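Local coordinates for protein beta-galactosidase (Trichoderma reesei, PDB 3OG2) that probably hydrolyses terminal non-reducing beta-D-galactose residues from beta-D-galactosides, as a family 35 glycoside hydrolase, at residues F319-G331 / T340-R352. Numbering follows the deposited sequence.
Sequences FNIYMTFGGTNWG and TSYDYGASIREDR
Tyr322 and Tyr342 meet through their hydroxyls where the last strand of the TIM barrel, 318-321, runs out into its long loop. Tyr322 OH donates to Tyr342 OH at 2.8 Å. Tyr342 OH is also hydrogen-bonded to Glu122, a galactose-binding residue, and Tyr322 lies near Tyr76, another. The pair probably belongs to the second shell of the galactose site. A phenylalanine in place of Tyr342 would probably leave Tyr322 OH without its acceptor and Glu122 without one of its partners.

The edge of Tyr322 also faces the ring of Tyr344, with the planes at 75°, an offset edge-to-face pair. Met323, which follows a cis peptide bond, fills the angle between the three rings. Its chi1 (-65°) sets Met323 CG over a face of Tyr344, 3.8 Å from the ring centroid, and chi2 turns SD over the centre of the Tyr322 ring. Met323 CG also touches Tyr342 CE2 at 3.7 Å.

Farther along, Ile348 N donates to Thr324 O. Phe325 has CG anti to its backbone N (chi1 166°), which carries the ring edge to the carbonyls of Arg349 and Glu350; Phe325 CE1 lies 3.2 Å from Arg349 O. A side chain at Gly326 would run into Tyr342 O. A water links Gly326 N to Asp343 O and Ile348 O.

At the far end Tyr342 N bonds to Gly327 O, and Asn329 N to Thr340 O at 2.8 Å. The extended side chain of Glu350 reaches across to Thr328 and also takes a bond from Ser341 of its own segment. Glu350 OE1 is met by Ser341 OG from above the carboxylate plane, and Glu350 OE2 takes the hydrogen bond of Thr328 OG1 on the anti lone pair, at 2.6 Å.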
loop_
_atom_site.group_PDB
_atom_site.type_symbol
_atom_site.label_atom_id
_atom_site.label_comp_id
_atom_site.label_asym_id
_atom_site.label_seq_id
_atom_site.Cartn_x
_atom_site.Cartn_y
_atom_site.Cartn_z
ATOM N N PHE A 319 -4.990 -13.889 -6.647
ATOM C CA PHE A 319 -4.259 -13.717 -5.380
ATOM C C PHE A 319 -3.730 -12.311 -5.342
ATOM O O PHE A 319 -2.836 -11.973 -6.146
ATOM C CB PHE A 319 -3.134 -14.770 -5.386
ATOM C CG PHE A 319 -2.316 -14.881 -4.097
ATOM C CD1 PHE A 319 -2.763 -14.487 -2.843
ATOM C CD2 PHE A 319 -1.065 -15.461 -4.226
ATOM C CE1 PHE A 319 -1.981 -14.688 -1.701
ATOM C CE2 PHE A 319 -0.273 -15.636 -3.085
ATOM C CZ PHE A 319 -0.723 -15.268 -1.854
ATOM N N ASN A 320 -4.222 -11.461 -4.427
ATOM C CA ASN A 320 -3.810 -10.068 -4.360
ATOM C C ASN A 320 -3.192 -9.775 -3.000
ATOM O O ASN A 320 -3.757 -10.141 -1.971
ATOM C CB ASN A 320 -5.009 -9.160 -4.592
ATOM C CG ASN A 320 -4.661 -7.680 -4.444
ATOM O OD1 ASN A 320 -3.782 -7.161 -5.154
ATOM N ND2 ASN A 320 -5.303 -6.977 -3.534
ATOM N N ILE A 321 -2.031 -9.137 -3.049
ATOM C CA ILE A 321 -1.253 -8.840 -1.847
ATOM C C ILE A 321 -1.495 -7.424 -1.374
ATOM O O ILE A 321 -1.194 -6.447 -2.062
ATOM C CB ILE A 321 0.261 -9.034 -2.138
ATOM C CG1 ILE A 321 0.581 -10.458 -2.667
ATOM C CG2 ILE A 321 1.115 -8.684 -0.902
ATOM C CD1 ILE A 321 -0.024 -11.567 -1.788
ATOM N N TYR A 322 -2.133 -7.303 -0.170
ATOM C CA TYR A 322 -2.531 -6.006 0.401
ATOM C C TYR A 322 -1.535 -5.732 1.520
ATOM O O TYR A 322 -1.609 -6.489 2.517
ATOM C CB TYR A 322 -3.985 -6.113 0.916
ATOM C CG TYR A 322 -4.490 -4.762 1.383
ATOM C CD1 TYR A 322 -4.051 -4.142 2.553
ATOM C CD2 TYR A 322 -5.435 -4.041 0.633
ATOM C CE1 TYR A 322 -4.502 -2.930 2.967
ATOM C CE2 TYR A 322 -5.918 -2.796 1.019
ATOM C CZ TYR A 322 -5.442 -2.247 2.184
ATOM O OH TYR A 322 -5.866 -0.997 2.569
ATOM N N MET A 323 -0.754 -4.668 1.551
ATOM C CA MET A 323 -0.418 -3.784 0.429
ATOM C C MET A 323 0.826 -4.335 -0.293
ATOM O O MET A 323 1.643 -5.041 0.323
ATOM C CB MET A 323 -0.029 -2.403 0.951
ATOM C CG MET A 323 -1.177 -1.644 1.655
ATOM S SD MET A 323 -2.611 -1.380 0.597
ATOM C CE MET A 323 -1.971 -0.180 -0.573
ATOM N N THR A 324 0.995 -3.949 -1.547
ATOM C CA THR A 324 2.277 -4.153 -2.229
ATOM C C THR A 324 3.079 -2.861 -2.243
ATOM O O THR A 324 4.274 -2.907 -1.982
ATOM C CB THR A 324 2.028 -4.741 -3.618
ATOM O OG1 THR A 324 1.444 -6.065 -3.428
ATOM C CG2 THR A 324 3.308 -4.945 -4.398
ATOM N N PHE A 325 2.443 -1.735 -2.503
ATOM C CA PHE A 325 3.045 -0.422 -2.301
ATOM C C PHE A 325 2.020 0.379 -1.484
ATOM O O PHE A 325 0.884 0.520 -1.986
ATOM C CB PHE A 325 3.374 0.278 -3.629
ATOM C CG PHE A 325 3.677 1.761 -3.388
ATOM C CD1 PHE A 325 4.846 2.155 -2.766
ATOM C CD2 PHE A 325 2.739 2.718 -3.807
ATOM C CE1 PHE A 325 5.097 3.512 -2.546
ATOM C CE2 PHE A 325 3.010 4.061 -3.580
ATOM C CZ PHE A 325 4.188 4.450 -2.966
ATOM N N GLY A 326 2.356 0.889 -0.315
ATOM C CA GLY A 326 1.420 1.561 0.542
ATOM C C GLY A 326 1.334 3.051 0.327
ATOM O O GLY A 326 0.252 3.641 0.359
ATOM N N GLY A 327 2.464 3.753 0.119
ATOM C CA GLY A 327 2.420 5.197 -0.028
ATOM C C GLY A 327 2.169 5.931 1.302
ATOM O O GLY A 327 2.569 5.466 2.391
ATOM N N THR A 328 1.530 7.096 1.181
ATOM C CA THR A 328 1.496 8.006 2.308
ATOM C C THR A 328 0.105 8.570 2.521
ATOM O O THR A 328 -0.574 8.939 1.527
ATOM C CB THR A 328 2.454 9.190 2.012
ATOM O OG1 THR A 328 3.772 8.605 1.738
ATOM C CG2 THR A 328 2.598 10.120 3.188
ATOM N N ASN A 329 -0.314 8.676 3.782
ATOM C CA ASN A 329 -1.577 9.347 4.114
ATOM C C ASN A 329 -1.339 10.862 4.166
ATOM O O ASN A 329 -1.461 11.479 5.273
ATOM C CB ASN A 329 -2.092 8.830 5.459
ATOM C CG ASN A 329 -2.305 7.348 5.460
ATOM O OD1 ASN A 329 -2.925 6.801 4.532
ATOM N ND2 ASN A 329 -1.749 6.652 6.459
ATOM N N TRP A 330 -0.994 11.458 3.041
ATOM C CA TRP A 330 -0.788 12.899 3.003
ATOM C C TRP A 330 -2.105 13.611 3.146
ATOM O O TRP A 330 -3.203 13.047 2.980
ATOM C CB TRP A 330 -0.045 13.245 1.670
ATOM C CG TRP A 330 -0.961 12.994 0.496
ATOM C CD1 TRP A 330 -1.168 11.825 -0.171
ATOM C CD2 TRP A 330 -1.805 13.986 -0.116
ATOM N NE1 TRP A 330 -2.090 12.026 -1.160
ATOM C CE2 TRP A 330 -2.514 13.334 -1.153
ATOM C CE3 TRP A 330 -2.059 15.347 0.125
ATOM C CZ2 TRP A 330 -3.441 13.996 -1.963
ATOM C CZ3 TRP A 330 -2.974 15.998 -0.683
ATOM C CH2 TRP A 330 -3.634 15.329 -1.686
ATOM N N GLY A 331 -2.025 14.911 3.476
ATOM C CA GLY A 331 -3.235 15.759 3.400
ATOM C C GLY A 331 -4.397 15.244 4.234
ATOM O O GLY A 331 -5.537 15.343 3.791
ATOM N N THR A 340 0.773 9.293 9.619
ATOM C CA THR A 340 0.969 9.758 8.235
ATOM C C THR A 340 1.456 8.653 7.332
ATOM O O THR A 340 0.975 8.485 6.208
ATOM C CB THR A 340 1.989 10.913 8.182
ATOM O OG1 THR A 340 1.590 11.901 9.113
ATOM C CG2 THR A 340 1.934 11.510 6.779
ATOM N N SER A 341 2.445 7.878 7.754
ATOM C CA SER A 341 2.956 6.866 6.864
ATOM C C SER A 341 1.939 5.762 6.597
ATOM O O SER A 341 1.253 5.285 7.498
ATOM C CB SER A 341 4.217 6.255 7.548
ATOM O OG SER A 341 4.764 5.211 6.699
ATOM N N TYR A 342 1.912 5.255 5.354
ATOM C CA TYR A 342 1.209 3.989 5.069
ATOM C C TYR A 342 2.226 3.034 4.418
ATOM O O TYR A 342 1.915 2.248 3.537
ATOM C CB TYR A 342 0.028 4.163 4.149
ATOM C CG TYR A 342 -1.058 3.091 4.267
ATOM C CD1 TYR A 342 -1.643 2.725 5.490
ATOM C CD2 TYR A 342 -1.478 2.429 3.120
ATOM C CE1 TYR A 342 -2.637 1.735 5.560
ATOM C CE2 TYR A 342 -2.502 1.441 3.169
ATOM C CZ TYR A 342 -3.038 1.122 4.410
ATOM O OH TYR A 342 -4.036 0.182 4.391
ATOM N N ASP A 343 3.484 3.051 4.924
ATOM C CA ASP A 343 4.473 2.133 4.370
ATOM C C ASP A 343 3.995 0.675 4.467
ATOM O O ASP A 343 4.255 -0.107 3.551
ATOM C CB ASP A 343 5.788 2.280 5.127
ATOM C CG ASP A 343 6.846 1.278 4.712
ATOM O OD1 ASP A 343 7.642 1.611 3.783
ATOM O OD2 ASP A 343 6.863 0.163 5.283
ATOM N N TYR A 344 3.312 0.370 5.561
ATOM C CA TYR A 344 2.620 -0.951 5.700
ATOM C C TYR A 344 3.619 -2.061 5.929
ATOM O O TYR A 344 3.187 -3.221 6.021
ATOM C CB TYR A 344 1.677 -1.245 4.517
ATOM C CG TYR A 344 0.449 -2.047 4.881
ATOM C CD1 TYR A 344 -0.664 -1.439 5.495
ATOM C CD2 TYR A 344 0.404 -3.421 4.592
ATOM C CE1 TYR A 344 -1.792 -2.194 5.820
ATOM C CE2 TYR A 344 -0.720 -4.181 4.919
ATOM C CZ TYR A 344 -1.789 -3.551 5.521
ATOM O OH TYR A 344 -2.893 -4.333 5.850
ATOM N N GLY A 345 4.929 -1.794 5.995
ATOM C CA GLY A 345 5.884 -2.903 5.976
ATOM C C GLY A 345 5.853 -3.660 4.635
ATOM O O GLY A 345 6.321 -4.803 4.610
ATOM N N ALA A 346 5.355 -3.049 3.562
ATOM C CA ALA A 346 5.118 -3.735 2.291
ATOM C C ALA A 346 6.424 -4.044 1.559
ATOM O O ALA A 346 7.501 -3.528 1.862
ATOM C CB ALA A 346 4.241 -2.860 1.396
ATOM N N SER A 347 6.282 -4.912 0.561
ATOM C CA SER A 347 7.453 -5.296 -0.272
ATOM C C SER A 347 8.042 -4.118 -1.015
ATOM O O SER A 347 9.253 -4.157 -1.246
ATOM C CB SER A 347 7.091 -6.389 -1.264
ATOM O OG SER A 347 6.028 -6.006 -2.104
ATOM N N ILE A 348 7.249 -3.120 -1.371
ATOM C CA ILE A 348 7.784 -1.867 -1.914
ATOM C C ILE A 348 7.608 -0.795 -0.842
ATOM O O ILE A 348 6.480 -0.608 -0.379
ATOM C CB ILE A 348 7.058 -1.474 -3.203
ATOM C CG1 ILE A 348 7.086 -2.622 -4.227
ATOM C CG2 ILE A 348 7.641 -0.191 -3.741
ATOM C CD1 ILE A 348 6.278 -2.390 -5.499
ATOM N N ARG A 349 8.710 -0.170 -0.425
ATOM C CA ARG A 349 8.633 0.791 0.664
ATOM C C ARG A 349 7.843 2.035 0.238
ATOM O O ARG A 349 7.633 2.302 -0.970
ATOM C CB ARG A 349 10.025 1.276 1.014
ATOM C CG ARG A 349 10.917 0.207 1.668
ATOM C CD ARG A 349 12.242 0.889 1.987
ATOM N NE ARG A 349 13.253 -0.028 2.530
ATOM C CZ ARG A 349 13.365 -0.312 3.802
ATOM N NH1 ARG A 349 12.539 0.217 4.726
ATOM N NH2 ARG A 349 14.346 -1.145 4.183
ATOM N N GLU A 350 7.496 2.851 1.238
ATOM C CA GLU A 350 6.793 4.114 0.997
ATOM C C GLU A 350 7.537 5.014 0.051
ATOM O O GLU A 350 6.918 5.730 -0.719
ATOM C CB GLU A 350 6.633 4.776 2.380
ATOM C CG GLU A 350 5.948 6.127 2.322
ATOM C CD GLU A 350 5.629 6.648 3.719
ATOM O OE1 GLU A 350 6.196 6.101 4.709
ATOM O OE2 GLU A 350 4.807 7.590 3.854
ATOM N N ASP A 351 8.884 4.984 0.129
ATOM C CA ASP A 351 9.729 5.798 -0.779
ATOM C C ASP A 351 10.034 5.052 -2.085
ATOM O O ASP A 351 10.866 5.539 -2.871
ATOM C CB ASP A 351 10.966 6.263 -0.030
ATOM C CG ASP A 351 11.922 5.148 0.315
ATOM O OD1 ASP A 351 11.731 3.984 -0.103
ATOM O OD2 ASP A 351 12.931 5.411 1.041
ATOM N N ARG A 352 9.389 3.933 -2.332
ATOM C CA ARG A 352 9.371 3.116 -3.560
ATOM C C ARG A 352 10.631 2.248 -3.682
ATOM O O ARG A 352 10.818 1.599 -4.725
ATOM C CB ARG A 352 9.053 3.899 -4.858
ATOM C CG ARG A 352 7.876 4.861 -4.645
ATOM C CD ARG A 352 7.551 5.675 -5.899
ATOM N NE ARG A 352 8.758 6.284 -6.426
ATOM C CZ ARG A 352 9.414 7.315 -5.932
ATOM N NH1 ARG A 352 8.952 7.952 -4.843
ATOM N NH2 ARG A 352 10.530 7.704 -6.558
HETATM O O HOH W 1 3.976 -6.513 0.025
HETATM O O HOH W 2 4.780 1.015 1.024
HETATM O O HOH W 3 4.485 7.878 -0.903
#